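Local atomic coordinates of eukaryotic peptide chain release factor GTP-binding subunit (Schizosaccharomyces pombe, PDB entry 1R5B), a protein that is the GTP-binding subunit of the eukaryotic translation release factor and belongs to the elongation factor Tu-like family of GTP-binding proteins. Residues Gly60-Ile63 with Leu64-Gly68; Lys72-Met75 with Glu76-Arg80; Glu258-Asp261 with Ser262-His265; Asn303-Met307 with Pro308-Thr312; Phe417-Lys420 with Gly421-Ile424. All blocks are in the same frame, centred on the assembly; numbering follows the deposited sequence.

Contact 1 of 5, residues Gly60-Ile63 with Leu64-Gly68; sequences GGNI and LFLTG
Gly60 to Gly68 form the last turns of helix 56-66 and the Schellman motif that ends it, in the helix that follows what looks like the P-loop of the GTP-binding domain. Four backbone bonds carry the spiral to its end. Leu64 N reaches Gly60 O at 3.0 Å, and Phe65 N, Leu66 N and Thr67 N bind the carbonyl oxygens of Gly61, Asn62 and Ile63 in the same i to i+4 pattern. Gly68 then takes positive phi (76°), and the chain folds back so that Gly68 N binds Phe65 O and Met69 N turns to Leu64 O.

Side-chain carbons also pack against these carbonyl oxygens. Leu64 lays its branch carbon on the first of them, with CG 3.2 Å from Gly60 O, while Leu66 does likewise two residues further on, its CG 3.3 Å from Asn62 O. With Asn62 CG opposite the main-chain nitrogen (chi1 -172°), the amide runs down the helix to meet Leu66 at a slant. Its ND2 presses on the methyl CD1 of Leu66 at 3.1 Å, a tight approach of a polar group to an apolar one. At the end of the helix Thr67 sets its CB 3.0 Å from Ile63 O, and its CG2 is also close to that oxygen.

Around this helix end, Ile63, Leu64 and Thr67 pack on Phe116 of strand 115-117, Asn62, Ile63 and Leu66 meet the loop residue Val239, and Asn62 and Phe65 lean on Met75 of helix 72-81.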
loop_
_atom_site.group_PDB
_atom_site.type_symbol
_atom_site.label_atom_id
_atom_site.label_comp_id
_atom_site.label_asym_id
_atom_site.label_seq_id
_atom_site.Cartn_x
_atom_site.Cartn_y
_atom_site.Cartn_z
ATOM N N GLY A 60 4.057 8.912 -18.586
ATOM C CA GLY A 60 2.700 8.696 -18.115
ATOM C C GLY A 60 1.817 8.130 -19.209
ATOM O O GLY A 60 0.983 7.253 -18.972
ATOM N N GLY A 61 2.013 8.628 -20.424
ATOM C CA GLY A 61 1.278 8.142 -21.568
ATOM C C GLY A 61 1.630 6.705 -21.892
ATOM O O GLY A 61 0.758 5.896 -22.208
ATOM N N ASN A 62 2.916 6.391 -21.816
ATOM C CA ASN A 62 3.397 5.054 -22.136
ATOM C C ASN A 62 2.977 4.033 -21.063
ATOM O O ASN A 62 2.766 2.852 -21.354
ATOM C CB ASN A 62 4.915 5.108 -22.327
ATOM C CG ASN A 62 5.495 3.808 -22.861
ATOM O OD1 ASN A 62 5.351 3.463 -24.049
ATOM N ND2 ASN A 62 6.178 3.081 -21.977
ATOM N N ILE A 63 2.833 4.504 -19.826
ATOM C CA ILE A 63 2.333 3.659 -18.751
ATOM C C ILE A 63 0.875 3.365 -19.042
ATOM O O ILE A 63 0.474 2.228 -18.988
ATOM C CB ILE A 63 2.518 4.314 -17.372
ATOM C CG1 ILE A 63 3.973 4.204 -16.946
ATOM C CG2 ILE A 63 1.655 3.632 -16.323
ATOM C CD1 ILE A 63 4.319 5.027 -15.734
ATOM N N LEU A 64 0.101 4.376 -19.415
ATOM C CA LEU A 64 -1.306 4.172 -19.712
ATOM C C LEU A 64 -1.474 3.185 -20.839
ATOM O O LEU A 64 -2.420 2.396 -20.833
ATOM C CB LEU A 64 -1.995 5.495 -20.064
ATOM C CG LEU A 64 -2.149 6.445 -18.871
ATOM C CD1 LEU A 64 -2.568 7.837 -19.309
ATOM C CD2 LEU A 64 -3.134 5.878 -17.850
ATOM N N PHE A 65 -0.546 3.209 -21.796
ATOM C CA PHE A 65 -0.654 2.364 -22.976
ATOM C C PHE A 65 -0.302 0.918 -22.658
ATOM O O PHE A 65 -1.053 0.008 -22.998
ATOM C CB PHE A 65 0.250 2.879 -24.097
ATOM C CG PHE A 65 0.370 1.939 -25.269
ATOM C CD1 PHE A 65 -0.767 1.444 -25.901
ATOM C CD2 PHE A 65 1.621 1.547 -25.741
ATOM C CE1 PHE A 65 -0.658 0.573 -26.982
ATOM C CE2 PHE A 65 1.733 0.680 -26.831
ATOM C CZ PHE A 65 0.590 0.189 -27.441
ATOM N N LEU A 66 0.844 0.710 -22.012
ATOM C CA LEU A 66 1.321 -0.644 -21.712
ATOM C C LEU A 66 0.423 -1.365 -20.721
ATOM O O LEU A 66 0.379 -2.592 -20.675
ATOM C CB LEU A 66 2.733 -0.597 -21.164
ATOM C CG LEU A 66 3.729 -0.194 -22.238
ATOM C CD1 LEU A 66 4.966 0.274 -21.564
ATOM C CD2 LEU A 66 4.040 -1.336 -23.181
ATOM N N THR A 67 -0.321 -0.576 -19.967
ATOM C CA THR A 67 -1.178 -1.057 -18.912
ATOM C C THR A 67 -2.642 -1.182 -19.387
ATOM O O THR A 67 -3.530 -1.459 -18.603
ATOM C CB THR A 67 -0.985 -0.072 -17.744
ATOM O OG1 THR A 67 -1.069 -0.747 -16.498
ATOM C CG2 THR A 67 -2.040 1.013 -17.700
ATOM N N GLY A 68 -2.880 -0.959 -20.681
ATOM C CA GLY A 68 -4.173 -1.189 -21.306
ATOM C C GLY A 68 -5.282 -0.178 -21.043
ATOM O O GLY A 68 -6.433 -0.429 -21.393
#

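Contact 2 of 5, residues Lys72-Met75 with Glu76-Arg80; sequences KRTM and EKIER
Glu76, Met75 and Thr74 lose the most surface where the first turn of helix 72-81 meets the next. Glu76 folds back over the turn it follows. Its CG sits beside the backbone N (chi1 -73°), which sends the chain toward the start of the helix, and CG rests 3.5 Å from Lys72 O. The same residue binds that oxygen through its backbone, Glu76 N to Lys72 O being 2.9 Å. Further out, the carboxylate slants across the aliphatic part of Lys72, and its OE1 comes within 3.5 Å of Arg73 CA. The ammonium does not touch the acid, for Lys72 NZ and Glu76 OE2 are 4.2 Å apart. Water 1 fills in between them, accepting from Lys72 NZ and donating to Glu76 OE2 at 2.7 Å, which makes this a water-bridged pair rather than a direct salt bridge.

Met75 lays its CB beside Glu76 N, while the rest of its side chain turns to helix 56-66. Thr74 offers its carbonyl to Ile78: the bond from Ile78 N is weak, while Ile78 CG1 and CD1 both lie 3.3 Å from Thr74 O. The hydroxyl of Thr74 instead bonds Asp71 OD2, just ahead of the helix.

Arg80 also reaches back toward the start of the helix. Its guanidinium meets water 2 in plane at its edge, Arg80 NH2 donating to the water at 3.2 Å, and that water donates to Arg73 O. One water-bridged i to i+4 charged pair, Lys72 and Glu76, at the solvent side, with Met75 packed against a neighbouring helix, fits an amphipathic surface helix.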
loop_
_atom_site.group_PDB
_atom_site.type_symbol
_atom_site.label_atom_id
_atom_site.label_comp_id
_atom_site.label_asym_id
_atom_site.label_seq_id
_atom_site.Cartn_x
_atom_site.Cartn_y
_atom_site.Cartn_z
ATOM N N LYS A 72 -3.045 3.011 -28.728
ATOM C CA LYS A 72 -1.874 3.701 -29.275
ATOM C C LYS A 72 -2.201 5.140 -29.690
ATOM O O LYS A 72 -1.462 6.070 -29.320
ATOM C CB LYS A 72 -1.298 2.910 -30.474
ATOM C CG LYS A 72 -0.036 3.501 -31.138
ATOM C CD LYS A 72 0.487 2.612 -32.300
ATOM C CE LYS A 72 -0.217 2.872 -33.642
ATOM N NZ LYS A 72 0.748 3.064 -34.771
ATOM N N ARG A 73 -3.302 5.317 -30.444
ATOM C CA ARG A 73 -3.657 6.643 -30.965
ATOM C C ARG A 73 -3.844 7.673 -29.826
ATOM O O ARG A 73 -3.490 8.842 -29.975
ATOM C CB ARG A 73 -4.916 6.593 -31.858
ATOM C CG ARG A 73 -4.652 6.218 -33.331
ATOM C CD ARG A 73 -5.951 5.856 -34.106
ATOM N NE ARG A 73 -6.678 7.055 -34.648
ATOM C CZ ARG A 73 -6.341 7.799 -35.812
ATOM N NH1 ARG A 73 -5.251 7.493 -36.524
ATOM N NH2 ARG A 73 -7.079 8.865 -36.231
ATOM N N THR A 74 -4.401 7.235 -28.702
ATOM C CA THR A 74 -4.692 8.119 -27.573
ATOM C C THR A 74 -3.413 8.497 -26.815
ATOM O O THR A 74 -3.250 9.624 -26.290
ATOM C CB THR A 74 -5.630 7.422 -26.583
ATOM O OG1 THR A 74 -6.909 7.185 -27.183
ATOM C CG2 THR A 74 -5.941 8.329 -25.403
ATOM N N MET A 75 -2.513 7.530 -26.746
ATOM C CA MET A 75 -1.197 7.735 -26.197
ATOM C C MET A 75 -0.387 8.712 -27.034
ATOM O O MET A 75 0.387 9.486 -26.476
ATOM C CB MET A 75 -0.459 6.406 -26.142
ATOM C CG MET A 75 0.865 6.470 -25.415
ATOM S SD MET A 75 2.179 5.967 -26.474
ATOM C CE MET A 75 2.812 4.655 -25.657
ATOM N N GLU A 76 -0.551 8.682 -28.358
ATOM C CA GLU A 76 0.153 9.623 -29.203
ATOM C C GLU A 76 -0.465 11.016 -28.921
ATOM O O GLU A 76 0.260 12.084 -28.875
ATOM C CB GLU A 76 0.073 9.200 -30.706
ATOM C CG GLU A 76 0.955 7.987 -31.010
ATOM C CD GLU A 76 0.594 7.245 -32.282
ATOM O OE1 GLU A 76 -0.607 7.143 -32.609
ATOM O OE2 GLU A 76 1.523 6.764 -32.963
ATOM N N LYS A 77 -1.803 10.996 -28.736
ATOM C CA LYS A 77 -2.608 12.225 -28.621
ATOM C C LYS A 77 -2.092 13.018 -27.456
ATOM O O LYS A 77 -2.096 14.240 -27.462
ATOM C CB LYS A 77 -4.096 11.904 -28.423
ATOM C CG LYS A 77 -5.027 13.109 -28.580
ATOM C CD LYS A 77 -6.463 12.754 -28.199
ATOM C CE LYS A 77 -7.345 13.997 -28.087
ATOM N NZ LYS A 77 -8.725 13.794 -28.648
ATOM N N ILE A 78 -1.631 12.282 -26.462
ATOM C CA ILE A 78 -1.114 12.847 -25.227
ATOM C C ILE A 78 0.305 13.399 -25.394
ATOM O O ILE A 78 0.620 14.456 -24.862
ATOM C CB ILE A 78 -1.165 11.770 -24.147
ATOM C CG1 ILE A 78 -2.622 11.530 -23.731
ATOM C CG2 ILE A 78 -0.322 12.156 -22.942
ATOM C CD1 ILE A 78 -2.834 10.224 -23.030
ATOM N N GLU A 79 1.144 12.683 -26.141
ATOM C CA GLU A 79 2.493 13.153 -26.496
ATOM C C GLU A 79 2.500 14.556 -27.127
ATOM O O GLU A 79 3.376 15.361 -26.815
ATOM C CB GLU A 79 3.160 12.173 -27.481
ATOM C CG GLU A 79 4.471 11.553 -27.018
ATOM C CD GLU A 79 4.897 10.353 -27.868
ATOM O OE1 GLU A 79 4.670 10.356 -29.119
ATOM O OE2 GLU A 79 5.468 9.404 -27.282
ATOM N N ARG A 80 1.543 14.843 -28.013
ATOM C CA ARG A 80 1.537 16.112 -28.758
ATOM C C ARG A 80 0.629 17.190 -28.154
ATOM O O ARG A 80 0.786 18.369 -28.470
ATOM C CB ARG A 80 1.205 15.899 -30.249
ATOM C CG ARG A 80 -0.163 15.322 -30.571
ATOM C CD ARG A 80 -0.448 15.260 -32.063
ATOM N NE ARG A 80 -1.783 14.734 -32.351
ATOM C CZ ARG A 80 -2.114 13.428 -32.209
ATOM N NH1 ARG A 80 -1.215 12.473 -31.753
ATOM N NH2 ARG A 80 -3.369 13.077 -32.507
HETATM O O HOH W 1 2.191 5.374 -35.219
HETATM O O HOH W 2 -4.049 10.001 -32.334
#

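Contact 3 of 5, residues Glu258-Asp261 with Ser262-His265; sequences EYLD and SMTH
Tyr259 and Met263 meet in a Met-aromatic contact one turn apart, where helix 256-262 ends and the chain leaves toward helix 267-270, within the GTP-binding domain. Met263 N still closes a helical bond, 2.9 Å from Tyr259 O and nearly in line with the carbonyl, although Met263 itself has already left helical conformation. Its side chain turns back over the last turn. Tyr259 CG lies opposite the main-chain nitrogen (chi1 178°), which swings the ring round to where the methionine passes. Met263 CG approaches ring atom CE2 of Tyr259 at 3.3 Å, coming at a slant that is neither over the face nor at the edge. The sulfur is 4.7 Å from the ring centre and 52° off its normal. Met263 also runs alongside Leu260, and the two point the same way, with Leu260 CD1 4.0 Å from Met263 SD.

Ser262 deals with the polar side. Its OG forms hydrogen bonds with two waters: water 3, which donates to Glu258 O at 2.6 Å, and water 4, which donates to Tyr259 O at 3.0 Å. Beyond the segments, Arg121 NH1 binds the carbonyl oxygens of Leu260 and Met263, Asp261 OD1 bonds Thr118 OG1 and His120 N, and Glu258 pairs with Arg242.

The helix end is thus split chemically. Sulfur, ring and leucine methyl make an apolar cluster, while Tyr259 O is gripped by both an amide and a water, and the arginine charge beside the last carbonyls would probably offset the partial negative charge gathered there.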
loop_
_atom_site.group_PDB
_atom_site.type_symbol
_atom_site.label_atom_id
_atom_site.label_comp_id
_atom_site.label_asym_id
_atom_site.label_seq_id
_atom_site.Cartn_x
_atom_site.Cartn_y
_atom_site.Cartn_z
ATOM N N GLU A 258 6.836 -2.546 -11.605
ATOM C CA GLU A 258 7.046 -3.639 -10.678
ATOM C C GLU A 258 7.403 -3.086 -9.297
ATOM O O GLU A 258 6.940 -3.576 -8.282
ATOM C CB GLU A 258 8.174 -4.514 -11.206
ATOM C CG GLU A 258 8.540 -5.708 -10.353
ATOM C CD GLU A 258 9.688 -6.499 -10.951
ATOM O OE1 GLU A 258 9.967 -6.340 -12.166
ATOM O OE2 GLU A 258 10.311 -7.278 -10.196
ATOM N N TYR A 259 8.245 -2.066 -9.281
ATOM C CA TYR A 259 8.626 -1.381 -8.057
ATOM C C TYR A 259 7.442 -0.594 -7.446
ATOM O O TYR A 259 7.230 -0.633 -6.236
ATOM C CB TYR A 259 9.807 -0.440 -8.327
ATOM C CG TYR A 259 10.198 0.305 -7.102
ATOM C CD1 TYR A 259 10.968 -0.311 -6.116
ATOM C CD2 TYR A 259 9.750 1.601 -6.882
ATOM C CE1 TYR A 259 11.307 0.358 -4.957
ATOM C CE2 TYR A 259 10.081 2.276 -5.709
ATOM C CZ TYR A 259 10.849 1.646 -4.760
ATOM O OH TYR A 259 11.181 2.299 -3.612
ATOM N N LEU A 260 6.700 0.129 -8.279
ATOM C CA LEU A 260 5.525 0.886 -7.833
ATOM C C LEU A 260 4.474 -0.042 -7.194
ATOM O O LEU A 260 3.783 0.337 -6.254
ATOM C CB LEU A 260 4.889 1.619 -9.011
ATOM C CG LEU A 260 5.080 3.133 -9.215
ATOM C CD1 LEU A 260 6.369 3.646 -8.647
ATOM C CD2 LEU A 260 4.944 3.483 -10.712
ATOM N N ASP A 261 4.393 -1.272 -7.697
ATOM C CA ASP A 261 3.405 -2.222 -7.233
ATOM C C ASP A 261 3.629 -2.700 -5.801
ATOM O O ASP A 261 2.686 -2.800 -5.044
ATOM C CB ASP A 261 3.350 -3.431 -8.174
ATOM C CG ASP A 261 2.206 -4.358 -7.844
ATOM O OD1 ASP A 261 1.048 -3.936 -7.989
ATOM O OD2 ASP A 261 2.366 -5.521 -7.425
ATOM N N SER A 262 4.866 -3.013 -5.446
ATOM C CA SER A 262 5.170 -3.604 -4.134
ATOM C C SER A 262 5.834 -2.615 -3.154
ATOM O O SER A 262 6.091 -2.960 -2.009
ATOM C CB SER A 262 6.064 -4.833 -4.320
ATOM O OG SER A 262 7.231 -4.483 -5.040
ATOM N N MET A 263 6.112 -1.405 -3.639
ATOM C CA MET A 263 6.542 -0.250 -2.841
ATOM C C MET A 263 5.777 -0.153 -1.541
ATOM O O MET A 263 4.566 -0.174 -1.504
ATOM C CB MET A 263 6.167 1.039 -3.581
ATOM C CG MET A 263 7.268 1.842 -3.987
ATOM S SD MET A 263 6.685 3.345 -4.692
ATOM C CE MET A 263 7.559 4.393 -3.554
ATOM N N THR A 264 6.495 0.115 -0.497
ATOM C CA THR A 264 5.937 0.107 0.822
ATOM C C THR A 264 5.754 1.542 1.374
ATOM O O THR A 264 4.818 1.810 2.117
ATOM C CB THR A 264 6.871 -0.756 1.642
ATOM O OG1 THR A 264 6.106 -1.651 2.427
ATOM C CG2 THR A 264 7.697 0.017 2.566
ATOM N N HIS A 265 6.618 2.463 0.972
ATOM C CA HIS A 265 6.542 3.834 1.459
ATOM C C HIS A 265 5.531 4.646 0.647
ATOM O O HIS A 265 5.880 5.189 -0.376
ATOM C CB HIS A 265 7.923 4.468 1.377
ATOM C CG HIS A 265 8.072 5.725 2.166
ATOM N ND1 HIS A 265 7.406 6.893 1.852
ATOM C CD2 HIS A 265 8.839 6.005 3.242
ATOM C CE1 HIS A 265 7.761 7.836 2.712
ATOM N NE2 HIS A 265 8.626 7.321 3.565
HETATM O O HOH W 3 6.798 -5.981 -7.293
HETATM O O HOH W 4 8.901 -2.616 -4.782
#

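Contact 4 of 5, residues Asn303-Met307 with Pro308-Thr312; sequences NVLVM and PINQT
A cis peptide bond joins Met307 to Pro308 at the start of the hairpin loop, turning the chain sharply between strands 302-307 and 311-319. Two residues further on, Asn310 takes positive phi (64°), and it shares one partner with Gln311. Val306 O receives Gln311 N at 3.3 Å and, by a weak and strongly bent bond, Asn310 N at 2.9 Å. With Asn310 at positive phi and Asn310 and Gln311 both facing Val306, this is a G1 beta bulge. Val306 N answers with a straight bond to Gln311 O, 2.7 Å long. This hairpin belongs to an antiparallel barrel domain of the kind found next to the GTP-binding domain in elongation factor Tu relatives, and strand 351-353 pairs with its other edge through Leu305 and Met307.

On the side carrying Leu305 and Thr312, the two leucine methyls straddle the amide oxygen of Asn310: CD1 and CD2 of Leu305 are each 3.6 Å from Asn310 OD1. Met307, bent at chi2 and chi3, curls its sulfur under the turn, with SD 4.0 Å from Asn310 N. On the opposite side Val306 and Ile309 lie side by side, Val306 CG1 4.0 Å from Ile309 CG1. Next to the bulge, Thr312 CA makes a CA-H...O contact with Val304 O at 3.3 Å.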
loop_
_atom_site.group_PDB
_atom_site.type_symbol
_atom_site.label_atom_id
_atom_site.label_comp_id
_atom_site.label_asym_id
_atom_site.label_seq_id
_atom_site.Cartn_x
_atom_site.Cartn_y
_atom_site.Cartn_z
ATOM N N ASN A 303 5.252 5.891 22.936
ATOM C CA ASN A 303 4.088 5.288 23.555
ATOM C C ASN A 303 3.149 4.807 22.470
ATOM O O ASN A 303 3.098 5.386 21.399
ATOM C CB ASN A 303 3.374 6.291 24.465
ATOM C CG ASN A 303 4.111 6.527 25.766
ATOM O OD1 ASN A 303 5.065 5.829 26.096
ATOM N ND2 ASN A 303 3.658 7.517 26.517
ATOM N N VAL A 304 2.431 3.726 22.751
ATOM C CA VAL A 304 1.407 3.211 21.868
ATOM C C VAL A 304 0.218 2.785 22.701
ATOM O O VAL A 304 0.334 2.562 23.884
ATOM C CB VAL A 304 1.905 2.019 21.017
ATOM C CG1 VAL A 304 3.186 2.380 20.273
ATOM C CG2 VAL A 304 2.116 0.781 21.871
ATOM N N LEU A 305 -0.933 2.670 22.058
ATOM C CA LEU A 305 -2.172 2.274 22.720
ATOM C C LEU A 305 -2.524 0.880 22.266
ATOM O O LEU A 305 -2.396 0.567 21.097
ATOM C CB LEU A 305 -3.293 3.245 22.352
ATOM C CG LEU A 305 -4.612 3.051 23.084
ATOM C CD1 LEU A 305 -4.460 3.349 24.574
ATOM C CD2 LEU A 305 -5.682 3.928 22.474
ATOM N N VAL A 306 -2.925 0.027 23.194
ATOM C CA VAL A 306 -3.479 -1.255 22.818
ATOM C C VAL A 306 -4.987 -1.102 22.804
ATOM O O VAL A 306 -5.598 -0.902 23.853
ATOM C CB VAL A 306 -3.109 -2.387 23.795
ATOM C CG1 VAL A 306 -3.570 -3.729 23.223
ATOM C CG2 VAL A 306 -1.616 -2.413 24.088
ATOM N N MET A 307 -5.587 -1.170 21.620
ATOM C CA MET A 307 -7.046 -1.324 21.504
ATOM C C MET A 307 -7.391 -2.815 21.400
ATOM O O MET A 307 -6.575 -3.592 20.914
ATOM C CB MET A 307 -7.568 -0.539 20.293
ATOM C CG MET A 307 -7.570 0.977 20.502
ATOM S SD MET A 307 -8.251 1.494 22.065
ATOM C CE MET A 307 -9.882 1.486 21.682
ATOM N N PRO A 308 -8.581 -3.237 21.827
ATOM C CA PRO A 308 -9.675 -2.373 22.301
ATOM C C PRO A 308 -9.678 -2.040 23.807
ATOM O O PRO A 308 -10.613 -1.391 24.267
ATOM C CB PRO A 308 -10.904 -3.237 21.997
ATOM C CG PRO A 308 -10.422 -4.639 22.295
ATOM C CD PRO A 308 -8.973 -4.660 21.846
ATOM N N ILE A 309 -8.659 -2.468 24.544
ATOM C CA ILE A 309 -8.640 -2.343 26.002
ATOM C C ILE A 309 -8.221 -0.957 26.529
ATOM O O ILE A 309 -8.336 -0.691 27.729
ATOM C CB ILE A 309 -7.752 -3.459 26.630
ATOM C CG1 ILE A 309 -6.315 -3.413 26.093
ATOM C CG2 ILE A 309 -8.369 -4.827 26.367
ATOM C CD1 ILE A 309 -5.342 -4.229 26.912
ATOM N N ASN A 310 -7.733 -0.092 25.646
ATOM C CA ASN A 310 -7.366 1.272 26.006
ATOM C C ASN A 310 -6.205 1.351 27.015
ATOM O O ASN A 310 -6.207 2.177 27.937
ATOM C CB ASN A 310 -8.608 2.014 26.523
ATOM C CG ASN A 310 -8.533 3.515 26.306
ATOM O OD1 ASN A 310 -7.922 3.985 25.346
ATOM N ND2 ASN A 310 -9.165 4.281 27.208
ATOM N N GLN A 311 -5.204 0.498 26.806
ATOM C CA GLN A 311 -4.021 0.430 27.650
ATOM C C GLN A 311 -2.787 0.970 26.917
ATOM O O GLN A 311 -2.450 0.510 25.822
ATOM C CB GLN A 311 -3.784 -1.024 28.056
ATOM C CG GLN A 311 -2.560 -1.275 28.950
ATOM C CD GLN A 311 -2.726 -0.749 30.362
ATOM O OE1 GLN A 311 -1.759 -0.290 30.968
ATOM N NE2 GLN A 311 -3.945 -0.815 30.888
ATOM N N THR A 312 -2.115 1.937 27.532
ATOM C CA THR A 312 -0.897 2.522 26.979
ATOM C C THR A 312 0.326 1.673 27.335
ATOM O O THR A 312 0.386 1.095 28.407
ATOM C CB THR A 312 -0.729 3.980 27.486
ATOM O OG1 THR A 312 -1.784 4.807 26.963
ATOM C CG2 THR A 312 0.522 4.616 26.915
#

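Contact 5 of 5, residues Phe417-Lys420 with Gly421-Ile424; sequences FATK and GMKI
Thr419 and Met422 are the two ends of a type II beta turn in the surface loop between strands 396-397 and 426-430 of the eEF1A-like C-terminal domain. One backbone bond closes it, Met422 N to Thr419 O at 3.2 Å. The corners are Lys420, with the phi and psi expected at the second position of a type II turn, and Gly421, whose positive phi (82°) is the usual choice for the third residue of such a turn and one that glycine adopts easily.

Past the turn Met422 sends its side chain back along the strand-like run of Phe417 to Thr419. Its CB first brushes the carbonyl that the backbone has already bound, 3.3 Å from Thr419 O. The sulfur then comes up against a methyl, with Thr419 CG2 3.7 Å from Met422 SD, and the two side chains cross at about a right angle. That meeting depends on the threonine rotamer: CG2 occupies the site between backbone N and carbonyl carbon, while OG1 is turned opposite the nitrogen (chi1 -172°). Met422 is extended through chi2 and bends at chi3 (132°), which carries its terminal methyl to the carbonyl two residues before Thr419, with Met422 CE 3.2 Å from Phe417 O. The thioether therefore lies along the Phe417-Thr419 run, touching a methyl and a carbonyl in succession, and Ala418 CA is 4.2 Å from Met422 SD as it passes.

Elsewhere Met422 packs on Lys403 and Pro415 and exchanges a backbone bond with Ile371 of strand 364-371. Ala418 also leans on Ile371, and Ile424 reaches Ile369 of that strand and the loop residue Leu400.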
loop_
_atom_site.group_PDB
_atom_site.type_symbol
_atom_site.label_atom_id
_atom_site.label_comp_id
_atom_site.label_asym_id
_atom_site.label_seq_id
_atom_site.Cartn_x
_atom_site.Cartn_y
_atom_site.Cartn_z
ATOM N N PHE A 417 -32.055 -16.563 4.290
ATOM C CA PHE A 417 -30.890 -17.413 4.597
ATOM C C PHE A 417 -29.750 -17.293 3.576
ATOM O O PHE A 417 -29.872 -16.612 2.552
ATOM C CB PHE A 417 -31.311 -18.889 4.761
ATOM C CG PHE A 417 -32.044 -19.460 3.575
ATOM C CD1 PHE A 417 -31.346 -19.961 2.483
ATOM C CD2 PHE A 417 -33.437 -19.517 3.560
ATOM C CE1 PHE A 417 -32.020 -20.496 1.384
ATOM C CE2 PHE A 417 -34.122 -20.053 2.466
ATOM C CZ PHE A 417 -33.413 -20.546 1.377
ATOM N N ALA A 418 -28.638 -17.958 3.885
ATOM C CA ALA A 418 -27.454 -17.977 3.028
ATOM C C ALA A 418 -27.325 -19.309 2.293
ATOM O O ALA A 418 -28.009 -20.280 2.623
ATOM C CB ALA A 418 -26.209 -17.716 3.861
ATOM N N THR A 419 -26.451 -19.347 1.293
ATOM C CA THR A 419 -26.241 -20.557 0.497
ATOM C C THR A 419 -24.979 -20.459 -0.368
ATOM O O THR A 419 -24.416 -19.381 -0.536
ATOM C CB THR A 419 -27.494 -20.847 -0.378
ATOM O OG1 THR A 419 -27.367 -22.118 -1.025
ATOM C CG2 THR A 419 -27.621 -19.852 -1.528
ATOM N N LYS A 420 -24.541 -21.594 -0.907
ATOM C CA LYS A 420 -23.354 -21.660 -1.767
ATOM C C LYS A 420 -23.383 -20.617 -2.896
ATOM O O LYS A 420 -24.338 -20.568 -3.678
ATOM C CB LYS A 420 -23.212 -23.070 -2.366
ATOM C CG LYS A 420 -21.826 -23.385 -2.942
ATOM C CD LYS A 420 -21.823 -24.666 -3.789
ATOM C CE LYS A 420 -21.525 -25.907 -2.956
ATOM N NZ LYS A 420 -22.278 -27.102 -3.450
ATOM N N GLY A 421 -22.339 -19.785 -2.958
ATOM C CA GLY A 421 -22.153 -18.826 -4.040
ATOM C C GLY A 421 -22.933 -17.525 -3.912
ATOM O O GLY A 421 -23.022 -16.753 -4.871
ATOM N N MET A 422 -23.486 -17.277 -2.729
ATOM C CA MET A 422 -24.270 -16.074 -2.472
ATOM C C MET A 422 -23.352 -14.986 -1.885
ATOM O O MET A 422 -22.189 -15.249 -1.587
ATOM C CB MET A 422 -25.418 -16.409 -1.512
ATOM C CG MET A 422 -26.633 -15.512 -1.619
ATOM S SD MET A 422 -28.031 -16.231 -0.773
ATOM C CE MET A 422 -28.628 -14.884 0.194
ATOM N N LYS A 423 -23.901 -13.780 -1.732
ATOM C CA LYS A 423 -23.181 -12.610 -1.245
ATOM C C LYS A 423 -23.965 -11.860 -0.118
ATOM O O LYS A 423 -24.922 -12.423 0.438
ATOM C CB LYS A 423 -22.880 -11.713 -2.454
ATOM C CG LYS A 423 -21.581 -12.080 -3.214
ATOM C CD LYS A 423 -21.838 -12.804 -4.543
ATOM C CE LYS A 423 -21.451 -11.930 -5.744
ATOM N NZ LYS A 423 -21.834 -12.524 -7.060
ATOM N N ILE A 424 -23.552 -10.636 0.254
ATOM C CA ILE A 424 -24.302 -9.817 1.242
ATOM C C ILE A 424 -23.901 -8.326 1.365
ATOM O O ILE A 424 -22.812 -7.928 0.963
ATOM C CB ILE A 424 -24.191 -10.441 2.663
ATOM C CG1 ILE A 424 -25.482 -10.211 3.476
ATOM C CG2 ILE A 424 -22.969 -9.876 3.387
ATOM C CD1 ILE A 424 -25.264 -9.962 5.000
#

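How the contacts relate
Contacts 1 and 2 are neighbours: their centres are about 10 Å apart, and helices 56-66 and 72-81, which follow each other in the chain, pack through Met75, with Met75 CE 3.2 Å from Asn62 OD1 and 3.3 Å from Phe65 CD2. Gly60 and Ile78 lie near, without touching, the probable P-loop at Gly50 to Ser57. Contact 3 belongs to the same domain, its centre about 17 Å from that of contact 1 and the nearest atoms about 5 Å apart. Contacts 4 and 5 lie in the two beta domains, about 37 Å apart by centres. Contact 4 is on the far side of the chain's centre from contacts 1 and 2.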